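Local coordinates for conserved protein (Methanothermobacter thermautotrophicus, PDB 1T57) that is of unknown function but binds flavin mononucleotide and magnesium in a fold related to the alpha/beta domain of pyruvate kinase, at residues V43-V57 / L161-G173. Sequence-based numbering, arbitrary orientation.
Sequences VGERADQLGIRNFVV and LIPVDEEVIAIGG. With FMN (flavin mononucleotide), chain E.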
ATOM      1  N   VAL A  43     -18.288  10.370  32.931  1.00 37.05           N
ATOM      2  CA  VAL A  43     -19.208   9.743  31.977  1.00 43.08           C
ATOM      3  C   VAL A  43     -20.608   9.677  32.559  1.00 41.23           C
ATOM      4  O   VAL A  43     -21.589   9.910  31.842  1.00 40.39           O
ATOM      5  CB  VAL A  43     -18.824   8.275  31.542  1.00 45.42           C
ATOM      6  CG1 VAL A  43     -17.362   8.188  31.186  1.00 39.13           C
ATOM      7  CG2 VAL A  43     -19.219   7.275  32.611  1.00 50.70           C
ATOM      8  N   GLY A  44     -20.690   9.348  33.851  1.00 45.56           N
ATOM      9  CA  GLY A  44     -21.976   9.247  34.515  1.00 43.77           C
ATOM     10  C   GLY A  44     -22.763  10.508  34.248  1.00 46.09           C
ATOM     11  O   GLY A  44     -23.848  10.460  33.671  1.00 42.19           O
ATOM     12  N   GLU A  45     -22.176  11.642  34.630  1.00 50.31           N
ATOM     13  CA  GLU A  45     -22.806  12.946  34.470  1.00 52.35           C
ATOM     14  C   GLU A  45     -23.223  13.216  33.036  1.00 46.35           C
ATOM     15  O   GLU A  45     -24.377  13.554  32.775  1.00 48.42           O
ATOM     16  CB  GLU A  45     -21.851  14.041  34.960  1.00 69.14           C
ATOM     17  CG  GLU A  45     -22.512  15.338  35.398  1.00 90.97           C
ATOM     18  CD  GLU A  45     -21.503  16.361  35.901  1.00102.81           C
ATOM     19  OE1 GLU A  45     -21.866  17.177  36.776  1.00109.14           O
ATOM     20  OE2 GLU A  45     -20.349  16.346  35.419  1.00108.08           O
ATOM     21  N   ARG A  46     -22.292  13.066  32.100  1.00 44.69           N
ATOM     22  CA  ARG A  46     -22.592  13.336  30.704  1.00 39.04           C
ATOM     23  C   ARG A  46     -23.659  12.403  30.179  1.00 37.99           C
ATOM     24  O   ARG A  46     -24.449  12.788  29.319  1.00 36.09           O
ATOM     25  CB  ARG A  46     -21.334  13.229  29.840  1.00 40.10           C
ATOM     26  CG  ARG A  46     -21.600  13.425  28.378  1.00 38.85           C
ATOM     27  CD  ARG A  46     -21.978  14.852  28.050  1.00 40.72           C
ATOM     28  NE  ARG A  46     -20.805  15.653  27.746  1.00 49.56           N
ATOM     29  CZ  ARG A  46     -20.120  16.354  28.639  1.00 53.29           C
ATOM     30  NH1 ARG A  46     -20.488  16.364  29.912  1.00 54.96           N
ATOM     31  NH2 ARG A  46     -19.066  17.062  28.256  1.00 54.94           N
ATOM     32  N   ALA A  47     -23.696  11.182  30.695  1.00 38.43           N
ATOM     33  CA  ALA A  47     -24.717  10.255  30.256  1.00 45.44           C
ATOM     34  C   ALA A  47     -26.098  10.776  30.684  1.00 47.70           C
ATOM     35  O   ALA A  47     -27.031  10.852  29.876  1.00 46.95           O
ATOM     36  CB  ALA A  47     -24.464   8.881  30.831  1.00 48.90           C
ATOM     37  N   ASP A  48     -26.242  11.145  31.951  1.00 51.42           N
ATOM     38  CA  ASP A  48     -27.526  11.682  32.413  1.00 56.68           C
ATOM     39  C   ASP A  48     -27.892  12.880  31.541  1.00 54.32           C
ATOM     40  O   ASP A  48     -29.002  12.973  31.008  1.00 51.51           O
ATOM     41  CB  ASP A  48     -27.415  12.152  33.862  1.00 62.09           C
ATOM     42  CG  ASP A  48     -27.237  11.007  34.829  1.00 70.08           C
ATOM     43  OD1 ASP A  48     -26.822  11.266  35.984  1.00 73.57           O
ATOM     44  OD2 ASP A  48     -27.523   9.851  34.435  1.00 77.19           O
ATOM     45  N   GLN A  49     -26.933  13.795  31.412  1.00 54.56           N
ATOM     46  CA  GLN A  49     -27.126  15.001  30.630  1.00 58.30           C
ATOM     47  C   GLN A  49     -27.683  14.738  29.244  1.00 57.51           C
ATOM     48  O   GLN A  49     -28.616  15.412  28.812  1.00 57.76           O
ATOM     49  CB  GLN A  49     -25.808  15.780  30.521  1.00 62.31           C
ATOM     50  CG  GLN A  49     -25.310  16.323  31.862  1.00 67.91           C
ATOM     51  CD  GLN A  49     -24.103  17.237  31.730  1.00 70.73           C
ATOM     52  OE1 GLN A  49     -23.498  17.627  32.731  1.00 70.22           O
ATOM     53  NE2 GLN A  49     -23.754  17.593  30.496  1.00 72.18           N
ATOM     54  N   LEU A  50     -27.134  13.747  28.552  1.00 54.74           N
ATOM     55  CA  LEU A  50     -27.588  13.473  27.197  1.00 52.04           C
ATOM     56  C   LEU A  50     -28.588  12.340  27.066  1.00 51.83           C
ATOM     57  O   LEU A  50     -29.159  12.153  25.998  1.00 52.98           O
ATOM     58  CB  LEU A  50     -26.389  13.170  26.294  1.00 45.58           C
ATOM     59  CG  LEU A  50     -25.252  14.164  26.069  1.00 38.28           C
ATOM     60  CD1 LEU A  50     -24.088  13.366  25.568  1.00 38.61           C
ATOM     61  CD2 LEU A  50     -25.594  15.260  25.066  1.00 30.73           C
ATOM     62  N   GLY A  51     -28.803  11.567  28.123  1.00 52.36           N
ATOM     63  CA  GLY A  51     -29.732  10.454  27.988  1.00 54.52           C
ATOM     64  C   GLY A  51     -29.147   9.346  27.109  1.00 56.70           C
ATOM     65  O   GLY A  51     -29.745   8.903  26.119  1.00 53.14           O
ATOM     66  N   ILE A  52     -27.959   8.891  27.484  1.00 53.38           N
ATOM     67  CA  ILE A  52     -27.269   7.842  26.755  1.00 55.32           C
ATOM     68  C   ILE A  52     -27.282   6.602  27.630  1.00 56.78           C
ATOM     69  O   ILE A  52     -27.037   6.692  28.829  1.00 56.99           O
ATOM     70  CB  ILE A  52     -25.809   8.295  26.429  1.00 52.03           C
ATOM     71  CG1 ILE A  52     -25.845   9.239  25.226  1.00 46.08           C
ATOM     72  CG2 ILE A  52     -24.888   7.099  26.190  1.00 41.26           C
ATOM     73  CD1 ILE A  52     -24.567  10.037  25.006  1.00 41.05           C
ATOM     74  N   ARG A  53     -27.590   5.452  27.036  1.00 62.84           N
ATOM     75  CA  ARG A  53     -27.640   4.212  27.794  1.00 69.01           C
ATOM     76  C   ARG A  53     -26.775   3.101  27.208  1.00 65.90           C
ATOM     77  O   ARG A  53     -26.881   1.943  27.622  1.00 62.23           O
ATOM     78  CB  ARG A  53     -29.083   3.723  27.917  1.00 84.92           C
ATOM     79  CG  ARG A  53     -29.553   2.804  26.793  1.00108.51           C
ATOM     80  CD  ARG A  53     -30.972   2.301  27.065  1.00126.76           C
ATOM     81  NE  ARG A  53     -31.367   1.226  26.156  1.00140.46           N
ATOM     82  CZ  ARG A  53     -32.590   0.704  26.094  1.00145.93           C
ATOM     83  NH1 ARG A  53     -33.553   1.151  26.890  1.00146.55           N
ATOM     84  NH2 ARG A  53     -32.855  -0.261  25.221  1.00153.86           N
ATOM     85  N   ASN A  54     -25.919   3.459  26.252  1.00 60.03           N
ATOM     86  CA  ASN A  54     -25.004   2.508  25.614  1.00 53.76           C
ATOM     87  C   ASN A  54     -23.526   2.843  25.921  1.00 50.34           C
ATOM     88  O   ASN A  54     -23.037   3.943  25.626  1.00 42.88           O
ATOM     89  CB  ASN A  54     -25.246   2.500  24.108  1.00 56.14           C
ATOM     90  CG  ASN A  54     -26.542   1.790  23.730  1.00 58.70           C
ATOM     91  OD1 ASN A  54     -26.633   0.546  23.788  1.00 60.12           O
ATOM     92  ND2 ASN A  54     -27.557   2.576  23.346  1.00 54.85           N
ATOM     93  N   PHE A  55     -22.810   1.900  26.529  1.00 50.72           N
ATOM     94  CA  PHE A  55     -21.413   2.146  26.867  1.00 47.24           C
ATOM     95  C   PHE A  55     -20.502   1.029  26.413  1.00 45.08           C
ATOM     96  O   PHE A  55     -20.732  -0.122  26.739  1.00 37.85           O
ATOM     97  CB  PHE A  55     -21.230   2.298  28.388  1.00 49.88           C
ATOM     98  CG  PHE A  55     -22.035   3.396  29.014  1.00 54.60           C
ATOM     99  CD1 PHE A  55     -23.375   3.210  29.336  1.00 54.15           C
ATOM    100  CD2 PHE A  55     -21.451   4.626  29.278  1.00 53.84           C
ATOM    101  CE1 PHE A  55     -24.123   4.245  29.930  1.00 53.19           C
ATOM    102  CE2 PHE A  55     -22.184   5.653  29.864  1.00 53.15           C
ATOM    103  CZ  PHE A  55     -23.523   5.465  30.182  1.00 51.01           C
ATOM    104  N   VAL A  56     -19.456   1.369  25.674  1.00 40.13           N
ATOM    105  CA  VAL A  56     -18.515   0.348  25.263  1.00 38.45           C
ATOM    106  C   VAL A  56     -17.219   0.685  25.982  1.00 37.02           C
ATOM    107  O   VAL A  56     -16.745   1.821  25.901  1.00 41.12           O
ATOM    108  CB  VAL A  56     -18.299   0.342  23.759  1.00 40.34           C
ATOM    109  CG1 VAL A  56     -17.840   1.726  23.277  1.00 35.71           C
ATOM    110  CG2 VAL A  56     -17.298  -0.751  23.404  1.00 36.36           C
ATOM    111  N   VAL A  57     -16.647  -0.286  26.689  1.00 33.14           N
ATOM    112  CA  VAL A  57     -15.432  -0.025  27.462  1.00 35.25           C
ATOM    113  C   VAL A  57     -14.342  -1.052  27.326  1.00 30.15           C
ATOM    114  O   VAL A  57     -14.592  -2.241  27.437  1.00 27.78           O
ATOM    115  CB  VAL A  57     -15.728   0.055  28.970  1.00 32.87           C
ATOM    116  CG1 VAL A  57     -14.517   0.583  29.706  1.00 33.32           C
ATOM    117  CG2 VAL A  57     -16.916   0.919  29.217  1.00 44.71           C
ATOM    118  N   LEU A 161     -23.100  -5.821  19.266  1.00 35.51           N
ATOM    119  CA  LEU A 161     -23.276  -5.561  20.678  1.00 34.73           C
ATOM    120  C   LEU A 161     -23.729  -4.145  20.984  1.00 32.43           C
ATOM    121  O   LEU A 161     -24.254  -3.891  22.060  1.00 35.63           O
ATOM    122  CB  LEU A 161     -22.010  -5.922  21.448  1.00 35.82           C
ATOM    123  CG  LEU A 161     -21.775  -7.432  21.486  1.00 37.93           C
ATOM    124  CD1 LEU A 161     -20.550  -7.799  22.366  1.00 25.22           C
ATOM    125  CD2 LEU A 161     -23.038  -8.073  22.042  1.00 37.92           C
ATOM    126  N   ILE A 162     -23.488  -3.211  20.070  1.00 36.74           N
ATOM    127  CA  ILE A 162     -23.976  -1.838  20.245  1.00 33.96           C
ATOM    128  C   ILE A 162     -24.488  -1.338  18.890  1.00 34.27           C
ATOM    129  O   ILE A 162     -24.155  -1.906  17.839  1.00 38.91           O
ATOM    130  CB  ILE A 162     -22.915  -0.877  20.773  1.00 27.04           C
ATOM    131  CG1 ILE A 162     -21.823  -0.685  19.723  1.00 26.23           C
ATOM    132  CG2 ILE A 162     -22.413  -1.364  22.083  1.00 30.63           C
ATOM    133  CD1 ILE A 162     -20.677   0.159  20.160  1.00 20.47           C
ATOM    134  N   PRO A 163     -25.319  -0.285  18.892  1.00 29.76           N
ATOM    135  CA  PRO A 163     -25.902   0.311  17.676  1.00 37.44           C
ATOM    136  C   PRO A 163     -24.966   1.237  16.933  1.00 36.29           C
ATOM    137  O   PRO A 163     -24.035   1.756  17.514  1.00 37.47           O
ATOM    138  CB  PRO A 163     -27.091   1.102  18.212  1.00 32.62           C
ATOM    139  CG  PRO A 163     -26.568   1.578  19.525  1.00 29.14           C
ATOM    140  CD  PRO A 163     -25.833   0.393  20.097  1.00 33.82           C
ATOM    141  N   VAL A 164     -25.252   1.472  15.658  1.00 38.76           N
ATOM    142  CA  VAL A 164     -24.463   2.377  14.825  1.00 40.32           C
ATOM    143  C   VAL A 164     -25.489   3.410  14.392  1.00 45.39           C
ATOM    144  O   VAL A 164     -25.281   4.219  13.474  1.00 39.08           O
ATOM    145  CB  VAL A 164     -23.929   1.637  13.609  1.00 41.80           C
ATOM    146  CG1 VAL A 164     -23.127   0.441  14.079  1.00 39.45           C
ATOM    147  CG2 VAL A 164     -25.079   1.173  12.708  1.00 34.92           C
ATOM    148  N   ASP A 165     -26.606   3.331  15.113  1.00 51.85           N
ATOM    149  CA  ASP A 165     -27.804   4.143  14.947  1.00 55.47           C
ATOM    150  C   ASP A 165     -27.722   5.412  15.777  1.00 56.29           C
ATOM    151  O   ASP A 165     -27.803   6.513  15.249  1.00 60.58           O
ATOM    152  CB  ASP A 165     -29.014   3.327  15.428  1.00 59.25           C
ATOM    153  CG  ASP A 165     -30.206   3.402  14.487  1.00 61.56           C
ATOM    154  OD1 ASP A 165     -31.336   3.018  14.889  1.00 60.62           O
ATOM    155  OD2 ASP A 165     -30.007   3.837  13.341  1.00 67.08           O
ATOM    156  N   GLU A 166     -27.558   5.238  17.085  1.00 58.41           N
ATOM    157  CA  GLU A 166     -27.516   6.345  18.030  1.00 61.08           C
ATOM    158  C   GLU A 166     -26.166   6.631  18.701  1.00 59.93           C
ATOM    159  O   GLU A 166     -25.139   6.075  18.334  1.00 58.63           O
ATOM    160  CB  GLU A 166     -28.583   6.101  19.097  1.00 62.40           C
ATOM    161  CG  GLU A 166     -28.561   4.682  19.625  1.00 67.41           C
ATOM    162  CD  GLU A 166     -29.859   4.255  20.321  1.00 71.52           C
ATOM    163  OE1 GLU A 166     -30.079   4.642  21.492  1.00 73.86           O
ATOM    164  OE2 GLU A 166     -30.666   3.534  19.690  1.00 71.51           O
ATOM    165  N   GLU A 167     -26.187   7.516  19.692  1.00 52.74           N
ATOM    166  CA  GLU A 167     -24.979   7.898  20.384  1.00 45.57           C
ATOM    167  C   GLU A 167     -24.620   6.934  21.492  1.00 44.32           C
ATOM    168  O   GLU A 167     -25.489   6.311  22.092  1.00 44.24           O
ATOM    169  CB  GLU A 167     -25.110   9.311  20.938  1.00 45.03           C
ATOM    170  CG  GLU A 167     -25.386  10.331  19.862  1.00 45.12           C
ATOM    171  CD  GLU A 167     -25.238  11.757  20.355  1.00 43.95           C
ATOM    172  OE1 GLU A 167     -25.387  12.001  21.574  1.00 42.91           O
ATOM    173  OE2 GLU A 167     -24.983  12.640  19.514  1.00 44.19           O
ATOM    174  N   VAL A 168     -23.318   6.836  21.748  1.00 38.26           N
ATOM    175  CA  VAL A 168     -22.754   5.941  22.741  1.00 35.03           C
ATOM    176  C   VAL A 168     -21.559   6.623  23.408  1.00 33.78           C
ATOM    177  O   VAL A 168     -20.947   7.527  22.828  1.00 37.58           O
ATOM    178  CB  VAL A 168     -22.238   4.634  22.062  1.00 33.74           C
ATOM    179  CG1 VAL A 168     -21.701   3.681  23.099  1.00 32.26           C
ATOM    180  CG2 VAL A 168     -23.345   3.986  21.250  1.00 31.19           C
ATOM    181  N   ILE A 169     -21.224   6.206  24.621  1.00 27.83           N
ATOM    182  CA  ILE A 169     -20.073   6.790  25.300  1.00 34.66           C
ATOM    183  C   ILE A 169     -18.987   5.719  25.232  1.00 34.88           C
ATOM    184  O   ILE A 169     -19.212   4.615  25.714  1.00 30.96           O
ATOM    185  CB  ILE A 169     -20.387   7.111  26.787  1.00 35.21           C
ATOM    186  CG1 ILE A 169     -21.571   8.100  26.878  1.00 36.60           C
ATOM    187  CG2 ILE A 169     -19.143   7.662  27.471  1.00 29.80           C
ATOM    188  CD1 ILE A 169     -21.220   9.516  27.433  1.00 34.75           C
ATOM    189  N   ALA A 170     -17.840   6.036  24.620  1.00 33.42           N
ATOM    190  CA  ALA A 170     -16.721   5.089  24.491  1.00 35.55           C
ATOM    191  C   ALA A 170     -15.637   5.418  25.515  1.00 31.19           C
ATOM    192  O   ALA A 170     -15.276   6.570  25.665  1.00 25.25           O
ATOM    193  CB  ALA A 170     -16.142   5.154  23.083  1.00 36.45           C
ATOM    194  N   ILE A 171     -15.112   4.397  26.190  1.00 33.52           N
ATOM    195  CA  ILE A 171     -14.105   4.579  27.253  1.00 29.78           C
ATOM    196  C   ILE A 171     -12.811   3.787  27.058  1.00 30.88           C
ATOM    197  O   ILE A 171     -12.805   2.560  26.904  1.00 28.80           O
ATOM    198  CB  ILE A 171     -14.729   4.189  28.650  1.00 30.62           C
ATOM    199  CG1 ILE A 171     -15.868   5.166  28.994  1.00 33.86           C
ATOM    200  CG2 ILE A 171     -13.685   4.192  29.747  1.00 26.99           C
ATOM    201  CD1 ILE A 171     -16.966   4.609  29.960  1.00 32.51           C
ATOM    202  N   GLY A 172     -11.701   4.496  27.081  1.00 31.92           N
ATOM    203  CA  GLY A 172     -10.435   3.822  26.918  1.00 32.61           C
ATOM    204  C   GLY A 172      -9.367   4.447  27.780  1.00 26.72           C
ATOM    205  O   GLY A 172      -9.598   5.470  28.420  1.00 24.98           O
ATOM    206  N   GLY A 173      -8.190   3.836  27.797  1.00 30.73           N
ATOM    207  CA  GLY A 173      -7.119   4.389  28.595  1.00 31.15           C
ATOM    208  C   GLY A 173      -5.743   3.978  28.129  1.00 33.61           C
ATOM    209  O   GLY A 173      -5.594   3.329  27.098  1.00 37.37           O
TER
HETATM  210  N1  FMN E 200      -4.258   0.569  25.858  1.00 29.18           N
HETATM  211  C2  FMN E 200      -3.312   1.395  25.264  1.00 30.42           C
HETATM  212  O2  FMN E 200      -2.677   2.187  25.934  1.00 32.93           O
HETATM  213  N3  FMN E 200      -3.145   1.491  23.909  1.00 29.29           N
HETATM  214  C4  FMN E 200      -3.787   0.609  23.079  1.00 35.81           C
HETATM  215  O4  FMN E 200      -3.721   0.781  21.855  1.00 35.28           O
HETATM  216  C4A FMN E 200      -4.767  -0.212  23.643  1.00 38.36           C
HETATM  217  N5  FMN E 200      -5.477  -1.076  22.840  1.00 30.65           N
HETATM  218  C5A FMN E 200      -6.612  -1.658  23.354  1.00 37.12           C
HETATM  219  C6  FMN E 200      -7.323  -2.508  22.524  1.00 39.49           C
HETATM  220  C7  FMN E 200      -8.388  -3.222  22.998  1.00 39.68           C
HETATM  221  C7M FMN E 200      -9.041  -4.163  22.039  1.00 41.69           C
HETATM  222  C8  FMN E 200      -8.458  -3.466  24.365  1.00 40.92           C
HETATM  223  C8M FMN E 200      -9.544  -4.360  24.938  1.00 39.76           C
HETATM  224  C9  FMN E 200      -7.726  -2.645  25.220  1.00 34.52           C
HETATM  225  C9A FMN E 200      -6.865  -1.659  24.729  1.00 39.79           C
HETATM  226  N10 FMN E 200      -5.965  -1.008  25.585  1.00 39.75           N
HETATM  227  C10 FMN E 200      -5.039  -0.166  25.023  1.00 36.60           C
HETATM  228  C1' FMN E 200      -6.136  -0.987  27.089  1.00 42.77           C
HETATM  229  C2' FMN E 200      -7.290  -0.090  27.442  1.00 45.52           C
HETATM  230  O2' FMN E 200      -7.080   1.179  26.812  1.00 40.98           O
HETATM  231  C3' FMN E 200      -7.362   0.140  28.935  1.00 47.55           C
HETATM  232  O3' FMN E 200      -6.153   0.641  29.419  1.00 44.36           O
HETATM  233  C4' FMN E 200      -8.014  -0.900  29.861  1.00 52.73           C
HETATM  234  O4' FMN E 200      -8.126  -0.223  31.091  1.00 58.81           O
HETATM  235  C5' FMN E 200      -7.350  -2.161  30.370  1.00 54.35           C
HETATM  236  O5' FMN E 200      -8.268  -2.598  31.346  1.00 54.72           O
HETATM  237  P   FMN E 200      -8.006  -2.997  32.882  1.00 51.20           P
HETATM  238  O1P FMN E 200      -9.228  -3.714  33.342  1.00 53.46           O
HETATM  239  O2P FMN E 200      -7.747  -1.778  33.789  1.00 49.82           O
HETATM  240  O3P FMN E 200      -6.796  -3.941  32.881  1.00 54.41           O
HETATM  241  O   HOH W   1     -27.681  11.949  23.170  1.00 47.09           O
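I169 and F55 sit side by side on neighbouring parallel strands, 54-57 and 168-172, in an open alpha/beta sheet of the pyruvate kinase C-terminal family. They illustrate how such a sheet and the helix preceding a strand share one hydrophobic core. The strands run 16° from parallel, joined by the staggered bonds of parallel pairing: V56 N to I169 O and I171 N to V56 O (3.1 Å); a third, I169 N to N54 O, is less certain.

Packing is close on the face carrying F55, V57, I169 and I171, which helix 43-50 covers while running almost antiparallel to strand 168-172. I169 CB lies 3.7 Å from F55 CD2, I169 CG1 meets I52 CG2 at 3.5 Å, and I169 CD1 reaches across the aliphatic part of R46, whose guanidinium is held by E199. V43 and I171 meet tip to tip; with CG1 of I171 anti to the carbonyl carbon (chi1 -65°), CD1 arrives 3.8 Å from V43 CG1. On the other face V56 CG1 rests on A170 CB, beneath helix 144-158.

The contact opens toward solvent where the helix ends and strand 54-57 begins, with G51 and E166 exposed. G51 closes the helix in a Schellman motif, and N54 OD1 approaches P163 CD from the opposite direction, 3.8 Å away. A water donates to both L50 O and E167 OE1, while E167 OE2 forms a salt bridge with R205 of the second subunit. At the far end, strand 168-172 delivers G173 to the flavin: its N donates to FMN O2', which donates to G173 O at 2.6 Å.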